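Local structure of tyrosinase (Aspergillus oryzae, 6JU8) at residues A[336-339]-A[340-344]. The protein probably oxidises L-tyrosine and L-dopa to L-dopaquinone with molecular oxygen at a dinuclear copper centre held in its catalytic part, the piece present here. The protein carries 1 engineered substitution. Sequence-based numbering, arbitrary orientation.
Sequences HNWV and GGFMF. With CU (copper (II) ion), chain D.
Phe342 folds back against the last turn of helix 328-340 and meets Trp338 in an offset edge-to-face pair. The five-membered-ring edge of the indole is directed toward the phenyl face, with planes at 64° and CD1 of Trp338 4.0 Å from CE2 of Phe342. A chi1 of 57° sets the phenyl between its own backbone N and carbonyl carbon. There it also reaches Asn337: the two side chains cross at about a right angle, CB of Asn337 lies 3.8 Å from CB of Phe342, and O of Asn337 sits in the ring plane, 3.4 Å from CD2 of Phe342. Two successive i to i+4 hydrogen bonds close the helix, Gly340 N to His336 O (3.0 Å) and then Gly341 N to that same Asn337 O (2.9 Å). Gly341, with positive phi, ends the helix and leads into strand 342-343, where Phe342 and Met343 form a classic beta bulge opposite Gly356. NE1 of Trp338 is hydrogen-bonded to O of Pro269, which holds the indole in place. On the copper side, NE2 of His336 binds the metal at 1.9 Å alongside His332, His376 and a water, while ND1 of His336 is hydrogen-bonded to O of Met360, which steadies the imidazole.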
loop_
_atom_site.group_PDB
_atom_site.type_symbol
_atom_site.label_atom_id
_atom_site.label_comp_id
_atom_site.label_asym_id
_atom_site.label_seq_id
_atom_site.Cartn_x
_atom_site.Cartn_y
_atom_site.Cartn_z
ATOM N N HIS A 336 -5.328 8.317 16.214
ATOM C CA HIS A 336 -6.092 7.221 15.608
ATOM C C HIS A 336 -6.628 7.619 14.230
ATOM O O HIS A 336 -6.512 6.874 13.251
ATOM C CB HIS A 336 -7.280 6.865 16.499
ATOM C CG HIS A 336 -7.057 5.792 17.514
ATOM N ND1 HIS A 336 -6.997 4.456 17.164
ATOM C CD2 HIS A 336 -6.922 5.823 18.861
ATOM C CE1 HIS A 336 -6.846 3.715 18.242
ATOM N NE2 HIS A 336 -6.757 4.514 19.292
ATOM N N ASN A 337 -7.236 8.812 14.148
ATOM C CA ASN A 337 -7.812 9.247 12.868
ATOM C C ASN A 337 -6.728 9.372 11.804
ATOM O O ASN A 337 -6.930 8.977 10.642
ATOM C CB ASN A 337 -8.510 10.595 13.040
ATOM C CG ASN A 337 -9.823 10.465 13.789
ATOM O OD1 ASN A 337 -10.395 9.386 13.882
ATOM N ND2 ASN A 337 -10.277 11.609 14.296
ATOM N N TRP A 338 -5.604 9.973 12.183
ATOM C CA TRP A 338 -4.562 10.287 11.192
ATOM C C TRP A 338 -3.857 9.031 10.716
ATOM O O TRP A 338 -3.397 8.988 9.582
ATOM C CB TRP A 338 -3.560 11.306 11.766
ATOM C CG TRP A 338 -4.232 12.583 12.175
ATOM C CD1 TRP A 338 -5.429 13.074 11.746
ATOM C CD2 TRP A 338 -3.698 13.519 13.118
ATOM N NE1 TRP A 338 -5.677 14.270 12.385
ATOM C CE2 TRP A 338 -4.638 14.567 13.221
ATOM C CE3 TRP A 338 -2.529 13.594 13.895
ATOM C CZ2 TRP A 338 -4.461 15.673 14.060
ATOM C CZ3 TRP A 338 -2.366 14.684 14.716
ATOM C CH2 TRP A 338 -3.312 15.725 14.799
ATOM N N VAL A 339 -3.762 8.001 11.563
ATOM C CA VAL A 339 -3.144 6.737 11.137
ATOM C C VAL A 339 -4.100 5.948 10.262
ATOM O O VAL A 339 -3.690 5.383 9.245
ATOM C CB VAL A 339 -2.752 5.891 12.360
ATOM C CG1 VAL A 339 -2.302 4.490 11.960
ATOM C CG2 VAL A 339 -1.632 6.582 13.140
ATOM N N GLY A 340 -5.369 5.866 10.649
ATOM C CA GLY A 340 -6.304 4.954 10.024
ATOM C C GLY A 340 -6.939 5.502 8.759
ATOM O O GLY A 340 -7.302 4.733 7.870
ATOM N N GLY A 341 -7.107 6.827 8.715
ATOM C CA GLY A 341 -7.897 7.458 7.666
ATOM C C GLY A 341 -9.313 7.662 8.187
ATOM O O GLY A 341 -9.938 6.698 8.650
ATOM N N PHE A 342 -9.771 8.909 8.115
ATOM C CA PHE A 342 -10.998 9.312 8.786
ATOM C C PHE A 342 -12.057 9.860 7.842
ATOM O O PHE A 342 -13.056 10.408 8.329
ATOM C CB PHE A 342 -10.678 10.336 9.914
ATOM C CG PHE A 342 -9.940 11.543 9.383
ATOM C CD1 PHE A 342 -10.618 12.705 9.044
ATOM C CD2 PHE A 342 -8.567 11.527 9.196
ATOM C CE1 PHE A 342 -9.950 13.788 8.507
ATOM C CE2 PHE A 342 -7.882 12.604 8.650
ATOM C CZ PHE A 342 -8.578 13.752 8.332
ATOM N N MET A 343 -11.841 9.742 6.528
ATOM C CA MET A 343 -12.791 10.252 5.553
ATOM C C MET A 343 -13.141 9.169 4.532
ATOM O O MET A 343 -12.378 8.915 3.613
ATOM C CB MET A 343 -12.248 11.460 4.800
ATOM C CG MET A 343 -12.208 12.712 5.642
ATOM S SD MET A 343 -11.687 14.183 4.743
ATOM C CE MET A 343 -9.955 13.892 4.502
ATOM N N PHE A 344 -14.260 8.492 4.729
ATOM C CA PHE A 344 -14.731 7.482 3.776
ATOM C C PHE A 344 -15.416 8.177 2.597
ATOM O O PHE A 344 -15.123 7.818 1.462
ATOM C CB PHE A 344 -15.685 6.532 4.493
ATOM C CG PHE A 344 -16.406 5.522 3.645
ATOM C CD1 PHE A 344 -15.682 4.509 3.014
ATOM C CD2 PHE A 344 -17.781 5.534 3.479
ATOM C CE1 PHE A 344 -16.311 3.533 2.255
ATOM C CE2 PHE A 344 -18.430 4.574 2.728
ATOM C CZ PHE A 344 -17.688 3.563 2.124
HETATM CU CU CU D . -6.702 3.969 21.105
HETATM O O HOH W 1 -8.551 2.958 21.954
#